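Local coordinates for regulatory protein AsnC (PDB 2CG4), which activates transcription of asnA, regulates transcription of its own gene, represses gidA expression post-transcriptionally and binds asparagine, at residues Y66-F71 / R114-L119; G73-S78 / I133-T138. The protein carries 1 engineered substitution. All coordinates share one frame; numbering follows the deposited sequence.

Contact 1 (Y66-F71 / R114-L119); sequences YDVGCF and RSIDAL
Arg114 lays its side chain against one face of the Tyr66 ring. Its CB leads away from the segment 66-71, but CG turns back to sit over the ring face, and the chain then runs on through CD and NE and bends at chi3, bringing the guanidinium toward the phenol end. There Arg114 CZ is 3.9 Å from Tyr66 CZ. Arg114 NH1 lies 3.9 Å from Tyr66 CE1. Arg114 NH2 comes to 3.1 Å from Tyr66 OH, an approach whose angle is too poor for a hydrogen bond. The geometry is that of an off-centre cation-pi pair: Arg114 CZ is 4.4 Å from the Tyr66 ring centroid and 35° off the ring normal, with the two planes inclined by 39°. Arg114 NH1 also makes a weak hydrogen bond to Leu64 O.

Beyond this outer pair, the start of strand 68-76 meets the start of helix 116-127, the second helix of the ferredoxin-like Lrp/AsnC ligand-binding domain, which packs on its four-stranded antiparallel sheet. Ser115 is the N-cap of that helix: its OG accepts a hydrogen bond from Ala118 N at 3.1 Å in an almost straight line.

Val68 points into the interface and divides its two methyls. With CG1 anti to the backbone N (chi1 -178°), CG2 lies beside that N and reaches Ile116 CG2 at 3.8 Å, while CG1 meets Leu119 CD2 at 4.1 Å, the Val68 and Leu119 side chains crossing at about a right angle. Ile140 of strand 133-147 also touches both Val68 and Leu119. Ile116 of the second subunit packs on Val68 as well. Further along the strand, Cys70 SG rests against the other methyl of Leu119, CD1, at 3.4 Å.

Contact 2 (G73-S78 / I133-T138); sequences GIILKS and IQSTET. With ASN (asparagine), chain C.
A classic beta bulge interrupts the antiparallel pairing of strands 68-76 and 133-147, neighbours in the sheet of the Lrp/AsnC ligand-binding domain. Its signature is that Gln134 and Ser135 both face Ile75, whose single carbonyl O accepts from Gln134 N at 2.8 Å, in the carbonyl plane, and from Ser135 N at 3.1 Å, tilted 20° from it. Ile75 N in turn donates to Ser135 O. The register slips by one residue there: Ile75 pairs with Ser135 but Leu76 with Ile133.

Beyond the bulge the pairing is regular, Gly73 and Glu137 exchanging two backbone hydrogen bonds.

On the face bearing Ile74 and Thr136, these two side chains lie alongside each other, pointing the same way. Ile74 CG2, anti to the backbone N, reaches Ile133 CG1 at 3.6 Å, and Leu76 CD2 approaches that same CG1 from 3.9 Å. On the reverse face Ser135 OG lies 3.4 Å from Ile75 CB, and Ile75 CD1 meets Glu137 OE1 at 3.7 Å. The other carboxylate oxygen, Glu137 OE2, is hydrogen-bonded to Tyr105 OH. At the strand end Lys77 CG rests on Gln134 CB while its NZ reaches Asp131 O.

The far end of segment 133-138 borders an effector site completed by a fourth subunit, whose Thr101, Gly103, Tyr105 and Ser106 carbonyls also bond the asparagine. Thr136 OG1 donates to OXT of this ligand, although the position of OXT is less certain. Thr138 N donates to the asparagine O in a bond 2.9 Å long with an N-H...O angle of 157°.

How the contacts relate
Both contacts use strand 68-76, contact 1 at its beginning and contact 2 at its end, and they meet where Phe71 O lies 3.7 Å from Thr138 CB. Their centres are about 19 Å apart. Contact 1 joins the sheet to the N-terminal end of helix 116-127 through side chains, grading from an exposed Arg114 to buried Val68, Cys70 and Leu119. Contact 2 lies within the sheet and relies on five backbone hydrogen bonds, its touching residues being buried or partly exposed. Helix 116-127 is followed in the chain by strand 133-147, whose segment 133-138 adds donors to a bound asparagine; the side chain of Leu119 stays about 7 Å from a bound asparagine.

Contact 1 (Y66-F71 / R114-L119)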
loop_
_atom_site.group_PDB
_atom_site.type_symbol
_atom_site.label_atom_id
_atom_site.label_comp_id
_atom_site.label_asym_id
_atom_site.label_seq_id
_atom_site.Cartn_x
_atom_site.Cartn_y
_atom_site.Cartn_z
ATOM N N TYR A 66 -6.653 -31.532 2.250
ATOM C CA TYR A 66 -6.138 -30.186 2.488
ATOM C C TYR A 66 -6.695 -29.196 1.466
ATOM O O TYR A 66 -6.084 -28.932 0.431
ATOM C CB TYR A 66 -4.610 -30.189 2.495
ATOM C CG TYR A 66 -4.019 -30.960 3.664
ATOM C CD1 TYR A 66 -3.866 -32.343 3.614
ATOM C CD2 TYR A 66 -3.624 -30.303 4.818
ATOM C CE1 TYR A 66 -3.329 -33.040 4.677
ATOM C CE2 TYR A 66 -3.089 -30.994 5.890
ATOM C CZ TYR A 66 -2.944 -32.356 5.813
ATOM O OH TYR A 66 -2.411 -33.028 6.884
ATOM N N ASP A 67 -7.871 -28.661 1.772
ATOM C CA ASP A 67 -8.619 -27.808 0.856
ATOM C C ASP A 67 -8.171 -26.356 0.948
ATOM O O ASP A 67 -8.390 -25.574 0.021
ATOM C CB ASP A 67 -10.120 -27.885 1.160
ATOM C CG ASP A 67 -10.707 -29.246 0.861
ATOM O OD1 ASP A 67 -10.419 -29.798 -0.226
ATOM O OD2 ASP A 67 -11.466 -29.762 1.712
ATOM N N VAL A 68 -7.568 -25.998 2.081
ATOM C CA VAL A 68 -7.093 -24.633 2.296
ATOM C C VAL A 68 -5.582 -24.563 2.533
ATOM O O VAL A 68 -5.104 -24.649 3.670
ATOM C CB VAL A 68 -7.829 -23.944 3.452
ATOM C CG1 VAL A 68 -7.338 -22.526 3.594
ATOM C CG2 VAL A 68 -9.312 -23.945 3.193
ATOM N N GLY A 69 -4.839 -24.409 1.449
ATOM C CA GLY A 69 -3.455 -23.981 1.539
ATOM C C GLY A 69 -3.373 -22.474 1.492
ATOM O O GLY A 69 -4.238 -21.801 0.923
ATOM N N CYS A 70 -2.333 -21.925 2.092
ATOM C CA CYS A 70 -2.150 -20.492 2.023
ATOM C C CYS A 70 -0.682 -20.090 2.153
ATOM O O CYS A 70 0.146 -20.872 2.606
ATOM C CB CYS A 70 -3.025 -19.807 3.061
ATOM S SG CYS A 70 -2.661 -20.278 4.734
ATOM N N PHE A 71 -0.369 -18.882 1.702
ATOM C CA PHE A 71 0.859 -18.206 2.075
ATOM C C PHE A 71 0.506 -17.141 3.092
ATOM O O PHE A 71 -0.549 -16.513 2.994
ATOM C CB PHE A 71 1.513 -17.562 0.858
ATOM C CG PHE A 71 2.024 -18.553 -0.151
ATOM C CD1 PHE A 71 1.227 -18.955 -1.216
ATOM C CD2 PHE A 71 3.307 -19.082 -0.037
ATOM C CE1 PHE A 71 1.709 -19.874 -2.150
ATOM C CE2 PHE A 71 3.793 -19.997 -0.971
ATOM C CZ PHE A 71 2.991 -20.395 -2.026
ATOM N N ARG A 114 -6.733 -28.186 6.500
ATOM C CA ARG A 114 -7.876 -28.942 6.003
ATOM C C ARG A 114 -9.104 -28.081 5.700
ATOM O O ARG A 114 -9.800 -28.314 4.703
ATOM C CB ARG A 114 -8.240 -30.058 6.975
ATOM C CG ARG A 114 -7.427 -31.320 6.777
ATOM C CD ARG A 114 -7.690 -32.314 7.894
ATOM N NE ARG A 114 -6.488 -33.076 8.218
ATOM C CZ ARG A 114 -6.006 -34.057 7.459
ATOM N NH1 ARG A 114 -6.628 -34.387 6.332
ATOM N NH2 ARG A 114 -4.901 -34.702 7.821
ATOM N N SER A 115 -9.365 -27.088 6.549
ATOM C CA SER A 115 -10.539 -26.228 6.380
ATOM C C SER A 115 -10.254 -24.810 6.856
ATOM O O SER A 115 -9.257 -24.573 7.543
ATOM C CB SER A 115 -11.721 -26.793 7.166
ATOM O OG SER A 115 -11.460 -26.733 8.562
ATOM N N ILE A 116 -11.132 -23.865 6.520
ATOM C CA ILE A 116 -10.955 -22.512 7.039
ATOM C C ILE A 116 -11.176 -22.454 8.552
ATOM O O ILE A 116 -10.673 -21.558 9.213
ATOM C CB ILE A 116 -11.782 -21.415 6.293
ATOM C CG1 ILE A 116 -13.095 -21.122 7.011
ATOM C CG2 ILE A 116 -12.001 -21.757 4.817
ATOM C CD1 ILE A 116 -13.440 -19.653 7.019
ATOM N N ASP A 117 -11.903 -23.421 9.103
ATOM C CA ASP A 117 -12.025 -23.517 10.556
ATOM C C ASP A 117 -10.699 -23.897 11.212
ATOM O O ASP A 117 -10.292 -23.276 12.189
ATOM C CB ASP A 117 -13.140 -24.486 10.977
ATOM C CG ASP A 117 -13.502 -24.342 12.456
ATOM O OD1 ASP A 117 -13.950 -23.241 12.853
ATOM O OD2 ASP A 117 -13.323 -25.314 13.228
ATOM N N ALA A 118 -10.044 -24.926 10.668
ATOM C CA ALA A 118 -8.654 -25.269 10.983
ATOM C C ALA A 118 -7.666 -24.111 10.812
ATOM O O ALA A 118 -6.904 -23.810 11.729
ATOM C CB ALA A 118 -8.206 -26.480 10.159
ATOM N N LEU A 119 -7.666 -23.472 9.643
ATOM C CA LEU A 119 -6.779 -22.319 9.404
ATOM C C LEU A 119 -6.952 -21.219 10.441
ATOM O O LEU A 119 -5.981 -20.614 10.868
ATOM C CB LEU A 119 -6.976 -21.729 8.001
ATOM C CG LEU A 119 -6.152 -20.466 7.695
ATOM C CD1 LEU A 119 -4.681 -20.803 7.439
ATOM C CD2 LEU A 119 -6.727 -19.687 6.521
#

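Contact 2 (G73-S78 / I133-T138)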
loop_
_atom_site.group_PDB
_atom_site.type_symbol
_atom_site.label_atom_id
_atom_site.label_comp_id
_atom_site.label_asym_id
_atom_site.label_seq_id
_atom_site.Cartn_x
_atom_site.Cartn_y
_atom_site.Cartn_z
ATOM N N GLY A 73 2.308 -13.765 4.992
ATOM C CA GLY A 73 3.416 -12.848 5.214
ATOM C C GLY A 73 3.404 -12.451 6.675
ATOM O O GLY A 73 2.390 -12.009 7.198
ATOM N N ILE A 74 4.519 -12.633 7.354
ATOM C CA ILE A 74 4.595 -12.271 8.765
ATOM C C ILE A 74 5.307 -10.933 8.906
ATOM O O ILE A 74 6.382 -10.741 8.349
ATOM C CB ILE A 74 5.300 -13.357 9.586
ATOM C CG1 ILE A 74 4.358 -14.548 9.798
ATOM C CG2 ILE A 74 5.773 -12.805 10.927
ATOM C CD1 ILE A 74 4.670 -15.714 8.927
ATOM N N ILE A 75 4.675 -9.997 9.612
ATOM C CA ILE A 75 5.335 -8.769 10.014
ATOM C C ILE A 75 5.676 -8.791 11.512
ATOM O O ILE A 75 4.807 -8.994 12.367
ATOM C CB ILE A 75 4.498 -7.517 9.659
ATOM C CG1 ILE A 75 4.276 -7.429 8.140
ATOM C CG2 ILE A 75 5.187 -6.255 10.168
ATOM C CD1 ILE A 75 2.899 -7.928 7.669
ATOM N N LEU A 76 6.952 -8.585 11.811
ATOM C CA LEU A 76 7.468 -8.678 13.162
ATOM C C LEU A 76 7.518 -7.290 13.784
ATOM O O LEU A 76 7.513 -6.285 13.066
ATOM C CB LEU A 76 8.881 -9.260 13.135
ATOM C CG LEU A 76 9.052 -10.688 12.629
ATOM C CD1 LEU A 76 10.509 -11.048 12.640
ATOM C CD2 LEU A 76 8.245 -11.654 13.465
ATOM N N LYS A 77 7.585 -7.234 15.115
ATOM C CA LYS A 77 7.502 -5.966 15.819
ATOM C C LYS A 77 8.795 -5.228 15.617
ATOM O O LYS A 77 8.837 -3.996 15.625
ATOM C CB LYS A 77 7.250 -6.191 17.308
ATOM C CG LYS A 77 5.801 -6.533 17.638
ATOM C CD LYS A 77 5.707 -7.212 18.981
ATOM C CE LYS A 77 4.284 -7.603 19.281
ATOM N NZ LYS A 77 4.198 -8.391 20.547
ATOM N N SER A 78 9.855 -6.002 15.431
ATOM C CA SER A 78 11.159 -5.466 15.101
ATOM C C SER A 78 11.948 -6.541 14.356
ATOM O O SER A 78 11.740 -7.735 14.568
ATOM C CB SER A 78 11.879 -5.015 16.380
ATOM O OG SER A 78 12.670 -6.047 16.944
ATOM N N ILE A 133 5.387 -11.412 16.813
ATOM C CA ILE A 133 4.612 -11.162 15.600
ATOM C C ILE A 133 3.645 -10.002 15.826
ATOM O O ILE A 133 2.857 -10.004 16.780
ATOM C CB ILE A 133 3.865 -12.441 15.143
ATOM C CG1 ILE A 133 4.813 -13.351 14.362
ATOM C CG2 ILE A 133 2.664 -12.103 14.308
ATOM C CD1 ILE A 133 4.350 -14.794 14.254
ATOM N N GLN A 134 3.724 -8.995 14.963
ATOM C CA GLN A 134 2.836 -7.847 15.071
ATOM C C GLN A 134 1.589 -8.053 14.220
ATOM O O GLN A 134 0.471 -7.834 14.688
ATOM C CB GLN A 134 3.555 -6.540 14.705
ATOM C CG GLN A 134 2.900 -5.767 13.580
ATOM C CD GLN A 134 3.182 -4.278 13.634
ATOM O OE1 GLN A 134 2.253 -3.476 13.786
ATOM N NE2 GLN A 134 4.460 -3.891 13.494
ATOM N N SER A 135 1.779 -8.489 12.977
ATOM C CA SER A 135 0.643 -8.826 12.112
ATOM C C SER A 135 0.951 -9.986 11.177
ATOM O O SER A 135 2.111 -10.270 10.886
ATOM C CB SER A 135 0.188 -7.605 11.312
ATOM O OG SER A 135 1.267 -7.041 10.588
ATOM N N THR A 136 -0.103 -10.664 10.732
ATOM C CA THR A 136 -0.019 -11.566 9.599
ATOM C C THR A 136 -0.871 -11.067 8.434
ATOM O O THR A 136 -1.811 -10.306 8.629
ATOM C CB THR A 136 -0.433 -13.008 9.976
ATOM O OG1 THR A 136 -1.679 -13.004 10.695
ATOM C CG2 THR A 136 0.643 -13.660 10.801
ATOM N N GLU A 137 -0.533 -11.482 7.224
ATOM C CA GLU A 137 -1.407 -11.286 6.052
ATOM C C GLU A 137 -1.415 -12.576 5.276
ATOM O O GLU A 137 -0.387 -12.960 4.723
ATOM C CB GLU A 137 -0.868 -10.191 5.150
ATOM C CG GLU A 137 -1.278 -8.792 5.536
ATOM C CD GLU A 137 -0.484 -7.739 4.786
ATOM O OE1 GLU A 137 0.117 -6.871 5.457
ATOM O OE2 GLU A 137 -0.455 -7.786 3.531
ATOM N N THR A 138 -2.545 -13.272 5.255
ATOM C CA THR A 138 -2.560 -14.575 4.625
ATOM C C THR A 138 -3.271 -14.547 3.247
ATOM O O THR A 138 -4.354 -13.962 3.114
ATOM C CB THR A 138 -3.054 -15.699 5.598
ATOM O OG1 THR A 138 -4.358 -16.152 5.248
ATOM C CG2 THR A 138 -3.071 -15.220 7.026
HETATM N N ASN C . -5.115 -10.271 8.695
HETATM C CA ASN C . -4.705 -11.604 9.228
HETATM C C ASN C . -4.150 -12.508 8.160
HETATM O O ASN C . -4.673 -12.578 7.041
HETATM C CB ASN C . -5.864 -12.290 9.927
HETATM C CG ASN C . -6.262 -11.581 11.186
HETATM O OD1 ASN C . -5.446 -11.389 12.089
HETATM N ND2 ASN C . -7.513 -11.164 11.251
HETATM O OXT ASN C . -3.146 -13.160 8.416
#